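Local coordinates for erythrocyte membrane protein 1 (Plasmodium falciparum, PDB 2XU0) that probably binds host cell-surface receptors through its adhesive N-terminal NTS-DBL1 region, the rosetting domain of this long membrane-anchored parasite protein, at residues 122-134 with 389-401. The protein carries 10 engineered substitutions. Residues are numbered along the deposited sequence; the frame is centred on the assembly and turned at random. Where two conformers were deposited one is given.
Sequences ENNANGAACAPPR and EEFYKQNLKYSME. Engineered in segment 122-134: Ala125 (natural residue Ser), Ala128 (natural residue Thr). With PRO (proline), chain B.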
loop_
_atom_site.group_PDB
_atom_site.type_symbol
_atom_site.label_atom_id
_atom_site.label_comp_id
_atom_site.label_asym_id
_atom_site.label_seq_id
_atom_site.Cartn_x
_atom_site.Cartn_y
_atom_site.Cartn_z
ATOM N N GLU A 122 19.461 6.005 -0.397
ATOM C CA GLU A 122 20.664 6.783 -0.093
ATOM C C GLU A 122 20.566 8.138 -0.750
ATOM O O GLU A 122 19.861 8.290 -1.746
ATOM C CB GLU A 122 21.921 6.051 -0.582
ATOM C CG GLU A 122 22.273 4.746 0.145
ATOM C CD GLU A 122 22.347 4.734 1.664
ATOM O OE1 GLU A 122 22.666 5.783 2.278
ATOM O OE2 GLU A 122 22.104 3.648 2.240
ATOM N N ASN A 123 21.255 9.139 -0.195
ATOM C CA ASN A 123 21.272 10.489 -0.774
ATOM C C ASN A 123 21.948 10.491 -2.141
ATOM O O ASN A 123 21.569 11.300 -2.974
ATOM C CB ASN A 123 21.995 11.478 0.154
ATOM C CG ASN A 123 21.256 11.811 1.427
ATOM O OD1 ASN A 123 21.838 11.851 2.510
ATOM N ND2 ASN A 123 19.962 12.074 1.337
ATOM N N ASN A 124 22.891 9.558 -2.396
ATOM C CA ASN A 124 23.611 9.479 -3.680
ATOM C C ASN A 124 22.843 8.771 -4.816
ATOM O O ASN A 124 23.426 8.477 -5.871
ATOM C CB ASN A 124 25.029 8.896 -3.495
ATOM C CG ASN A 124 25.078 7.480 -2.941
ATOM O OD1 ASN A 124 24.091 6.736 -2.917
ATOM N ND2 ASN A 124 26.245 7.067 -2.492
ATOM N N ALA A 125 21.553 8.478 -4.586
ATOM C CA ALA A 125 20.714 7.827 -5.584
ATOM C C ALA A 125 19.332 8.454 -5.677
ATOM O O ALA A 125 18.671 8.689 -4.652
ATOM C CB ALA A 125 20.617 6.324 -5.310
ATOM N N ASN A 126 18.887 8.731 -6.918
ATOM C CA ASN A 126 17.534 9.262 -7.165
ATOM C C ASN A 126 16.486 8.156 -6.979
ATOM O O ASN A 126 15.427 8.430 -6.423
ATOM C CB ASN A 126 17.416 9.911 -8.543
ATOM C CG ASN A 126 18.211 11.176 -8.657
ATOM O OD1 ASN A 126 17.934 12.169 -7.975
ATOM N ND2 ASN A 126 19.248 11.147 -9.484
ATOM N N GLY A 127 16.824 6.925 -7.374
ATOM C CA GLY A 127 15.951 5.762 -7.217
ATOM C C GLY A 127 15.639 5.516 -5.756
ATOM O O GLY A 127 16.558 5.482 -4.929
ATOM N N ALA A 128 14.340 5.391 -5.413
ATOM C CA ALA A 128 13.945 5.258 -4.005
ATOM C C ALA A 128 12.643 4.525 -3.785
ATOM O O ALA A 128 11.719 4.630 -4.589
ATOM C CB ALA A 128 13.854 6.646 -3.368
ATOM N N ALA A 129 12.551 3.814 -2.664
ATOM C CA ALA A 129 11.297 3.158 -2.262
ATOM C C ALA A 129 10.516 4.221 -1.436
ATOM O O ALA A 129 11.150 5.097 -0.819
ATOM C CB ALA A 129 11.597 1.935 -1.413
ATOM N N CYS A 130 9.162 4.210 -1.504
ATOM C CA CYS A 130 8.307 5.172 -0.781
ATOM C C CYS A 130 7.508 4.457 0.259
ATOM O O CYS A 130 6.611 3.705 -0.091
ATOM C CB CYS A 130 7.403 5.973 -1.729
ATOM S SG CYS A 130 8.293 7.153 -2.788
ATOM N N ALA A 131 7.807 4.695 1.529
ATOM C CA ALA A 131 7.034 4.094 2.627
ATOM C C ALA A 131 5.687 4.801 2.657
ATOM O O ALA A 131 5.668 6.027 2.721
ATOM C CB ALA A 131 7.760 4.240 3.959
ATOM N N PRO A 132 4.564 4.061 2.464
ATOM C CA PRO A 132 3.248 4.718 2.461
ATOM C C PRO A 132 2.843 5.182 3.861
ATOM O O PRO A 132 3.318 4.623 4.850
ATOM C CB PRO A 132 2.306 3.630 1.931
ATOM C CG PRO A 132 2.948 2.372 2.248
ATOM C CD PRO A 132 4.429 2.594 2.377
ATOM N N PRO A 133 1.982 6.204 3.974
ATOM C CA PRO A 133 1.546 6.653 5.326
ATOM C C PRO A 133 0.949 5.542 6.197
ATOM O O PRO A 133 1.194 5.541 7.403
ATOM C CB PRO A 133 0.563 7.810 5.034
ATOM C CG PRO A 133 0.253 7.712 3.623
ATOM C CD PRO A 133 1.361 7.015 2.908
ATOM N N ARG A 134 0.305 4.492 5.568
ATOM C CA ARG A 134 -0.201 3.345 6.321
ATOM C C ARG A 134 0.976 2.652 7.028
ATOM O O ARG A 134 0.840 2.252 8.169
ATOM C CB ARG A 134 -1.001 2.376 5.411
ATOM C CG ARG A 134 -1.687 1.186 6.135
ATOM C CD ARG A 134 -1.876 -0.054 5.249
ATOM N NE ARG A 134 -0.768 -0.202 4.296
ATOM C CZ ARG A 134 0.409 -0.743 4.579
ATOM N NH1 ARG A 134 0.624 -1.299 5.764
ATOM N NH2 ARG A 134 1.378 -0.741 3.679
ATOM N N GLU A 389 7.344 13.473 -8.651
ATOM C CA GLU A 389 8.700 13.182 -8.200
ATOM C C GLU A 389 8.762 11.807 -7.541
ATOM O O GLU A 389 9.631 11.011 -7.881
ATOM C CB GLU A 389 9.274 14.295 -7.305
ATOM C CG GLU A 389 10.625 13.958 -6.703
ATOM C CD GLU A 389 11.279 15.158 -6.042
ATOM O OE1 GLU A 389 11.340 15.183 -4.793
ATOM O OE2 GLU A 389 11.679 16.098 -6.769
ATOM N N GLU A 390 7.821 11.527 -6.634
ATOM C CA GLU A 390 7.666 10.231 -5.979
ATOM C C GLU A 390 7.576 9.122 -7.007
ATOM O O GLU A 390 8.140 8.051 -6.794
ATOM C CB GLU A 390 6.405 10.245 -5.107
ATOM C CG GLU A 390 6.562 11.098 -3.855
ATOM C CD GLU A 390 5.329 11.173 -2.975
ATOM O OE1 GLU A 390 4.317 10.524 -3.312
ATOM O OE2 GLU A 390 5.334 11.979 -2.021
ATOM N N PHE A 391 6.831 9.369 -8.096
ATOM C CA PHE A 391 6.639 8.455 -9.207
ATOM C C PHE A 391 7.970 8.136 -9.916
ATOM O O PHE A 391 8.304 6.957 -10.077
ATOM C CB PHE A 391 5.612 9.027 -10.224
ATOM C CG PHE A 391 5.588 8.183 -11.477
ATOM C CD1 PHE A 391 4.966 6.931 -11.479
ATOM C CD2 PHE A 391 6.289 8.574 -12.609
ATOM C CE1 PHE A 391 5.029 6.104 -12.604
ATOM C CE2 PHE A 391 6.350 7.747 -13.731
ATOM C CZ PHE A 391 5.722 6.516 -13.716
ATOM N N TYR A 392 8.747 9.174 -10.305
ATOM C CA TYR A 392 10.037 8.938 -10.993
ATOM C C TYR A 392 11.011 8.191 -10.092
ATOM O O TYR A 392 11.736 7.321 -10.577
ATOM C CB TYR A 392 10.693 10.257 -11.459
ATOM C CG TYR A 392 10.029 10.947 -12.633
ATOM C CD1 TYR A 392 9.666 10.233 -13.773
ATOM C CD2 TYR A 392 9.945 12.341 -12.687
ATOM C CE1 TYR A 392 9.176 10.878 -14.910
ATOM C CE2 TYR A 392 9.415 12.993 -13.801
ATOM C CZ TYR A 392 9.029 12.258 -14.906
ATOM O OH TYR A 392 8.462 12.897 -15.969
ATOM N N LYS A 393 10.985 8.484 -8.775
ATOM C CA LYS A 393 11.885 7.834 -7.807
ATOM C C LYS A 393 11.624 6.347 -7.716
ATOM O O LYS A 393 12.562 5.581 -7.591
ATOM C CB LYS A 393 11.742 8.450 -6.427
ATOM C CG LYS A 393 12.362 9.840 -6.291
ATOM C CD LYS A 393 12.151 10.298 -4.899
ATOM C CE LYS A 393 13.275 11.176 -4.421
ATOM N NZ LYS A 393 12.826 12.589 -4.329
ATOM N N GLN A 394 10.351 5.943 -7.778
ATOM C CA GLN A 394 9.942 4.532 -7.692
ATOM C C GLN A 394 10.147 3.820 -9.013
ATOM O O GLN A 394 10.463 2.636 -9.059
ATOM C CB GLN A 394 8.505 4.442 -7.213
ATOM C CG GLN A 394 8.409 4.801 -5.750
ATOM C CD GLN A 394 6.968 4.927 -5.343
ATOM O OE1 GLN A 394 6.255 5.859 -5.740
ATOM N NE2 GLN A 394 6.511 3.950 -4.612
ATOM N N ASN A 395 10.041 4.577 -10.089
ATOM C CA ASN A 395 10.265 4.153 -11.456
ATOM C C ASN A 395 11.718 3.711 -11.569
ATOM O O ASN A 395 12.004 2.646 -12.116
ATOM C CB ASN A 395 9.985 5.346 -12.380
ATOM C CG ASN A 395 10.023 5.076 -13.845
ATOM O OD1 ASN A 395 10.938 4.444 -14.384
ATOM N ND2 ASN A 395 9.053 5.623 -14.528
ATOM N N LEU A 396 12.633 4.515 -11.026
ATOM C CA LEU A 396 14.060 4.208 -11.004
ATOM C C LEU A 396 14.348 2.999 -10.098
ATOM O O LEU A 396 15.123 2.120 -10.481
ATOM C CB LEU A 396 14.882 5.434 -10.531
ATOM C CG LEU A 396 14.980 6.592 -11.503
ATOM C CD1 LEU A 396 15.425 7.850 -10.798
ATOM C CD2 LEU A 396 15.959 6.288 -12.612
ATOM N N LYS A 397 13.741 2.961 -8.913
ATOM C CA LYS A 397 13.942 1.865 -7.973
ATOM C C LYS A 397 13.521 0.539 -8.591
ATOM O O LYS A 397 14.165 -0.466 -8.318
ATOM C CB LYS A 397 13.187 2.107 -6.641
ATOM C CG LYS A 397 13.577 1.105 -5.504
ATOM C CD LYS A 397 15.033 1.260 -5.140
ATOM C CE LYS A 397 15.473 0.548 -3.898
ATOM N NZ LYS A 397 16.912 0.824 -3.646
ATOM N N TYR A 398 12.423 0.532 -9.377
ATOM C CA TYR A 398 11.912 -0.645 -10.067
ATOM C C TYR A 398 12.981 -1.185 -11.017
ATOM O O TYR A 398 13.325 -2.369 -10.958
ATOM C CB TYR A 398 10.589 -0.359 -10.819
ATOM C CG TYR A 398 10.018 -1.608 -11.454
ATOM C CD1 TYR A 398 9.280 -2.516 -10.702
ATOM C CD2 TYR A 398 10.366 -1.977 -12.756
ATOM C CE1 TYR A 398 8.828 -3.718 -11.253
ATOM C CE2 TYR A 398 9.885 -3.159 -13.329
ATOM C CZ TYR A 398 9.131 -4.036 -12.567
ATOM O OH TYR A 398 8.673 -5.223 -13.095
ATOM N N SER A 399 13.515 -0.307 -11.879
ATOM C CA SER A 399 14.579 -0.665 -12.812
ATOM C C SER A 399 15.788 -1.279 -12.049
ATOM O O SER A 399 16.282 -2.334 -12.428
ATOM C CB SER A 399 14.991 0.576 -13.598
ATOM O OG SER A 399 16.062 0.280 -14.476
ATOM N N MET A 400 16.202 -0.646 -10.949
ATOM C CA MET A 400 17.292 -1.079 -10.087
ATOM C C MET A 400 17.042 -2.467 -9.478
ATOM O O MET A 400 17.964 -3.264 -9.465
ATOM C CB MET A 400 17.543 -0.053 -8.982
ATOM C CG MET A 400 18.173 1.235 -9.502
ATOM S SD MET A 400 18.015 2.586 -8.322
ATOM C CE MET A 400 19.267 2.114 -7.118
ATOM N N GLU A 401 15.790 -2.758 -8.996
ATOM C CA GLU A 401 15.427 -4.071 -8.440
ATOM C C GLU A 401 15.499 -5.149 -9.521
ATOM O O GLU A 401 16.041 -6.217 -9.265
ATOM C CB GLU A 401 14.046 -4.045 -7.725
ATOM C CG GLU A 401 14.026 -3.167 -6.481
ATOM C CD GLU A 401 15.024 -3.577 -5.409
ATOM O OE1 GLU A 401 14.689 -4.461 -4.592
ATOM O OE2 GLU A 401 16.149 -3.032 -5.393
HETATM N N PRO B . 20.982 4.609 -10.124
HETATM C CA PRO B . 20.690 6.022 -10.431
HETATM C C PRO B . 19.880 6.686 -9.316
HETATM O O PRO B . 19.117 5.960 -8.617
HETATM C CB PRO B . 19.888 5.947 -11.750
HETATM C CG PRO B . 19.356 4.531 -11.824
HETATM C CD PRO B . 20.371 3.683 -11.105
HETATM O OXT PRO B . 19.969 7.930 -9.174
HETATM O O HOH W 1 18.260 3.627 -4.269
#
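Gly127 lies against helix 371-407 between Lys393 and Met400, its CA 3.5 Å from Leu396 CB, a tight carbon contact. Met400 SD closes on the same CA from farther along the helix. The next residue, Ala128, an engineered substitution, sends its N-H almost straight (170°) to Lys393 O, with N and O 2.8 Å apart. That carbonyl also accepts the helical bond from Lys397 N; the two donors arrive from opposite faces of its plane, so the loop is tied to the helix without breaking a helical bond. The aliphatic part of Lys393 runs beside Asn126 O. Lys397 lays CB against Ala128 O; with CG anti to the backbone N (chi1 -169°), its chain passes Ala128 C, CG 3.9 Å from it, and a water links NZ to Gly127 O. Farther along the loop, Cys130, disulfide-bonded to Cys113, points its CB toward the helix; SG, beside the backbone N (chi1 -69°), lies on the Gln394 chain, 3.8 Å from CG. At the other end a free proline is held by its carboxylate: Asn126 N meets OXT at 2.6 Å and Gly127 N meets O at 2.8 Å, while Leu396 CD2 and Met400 CG touch its ring carbons. This packing of an extended loop on the long helix joins the Duffy-binding region to the C-terminal subdomain of the Duffy-binding-like (DBL) fold, with the proline pocket at its edge.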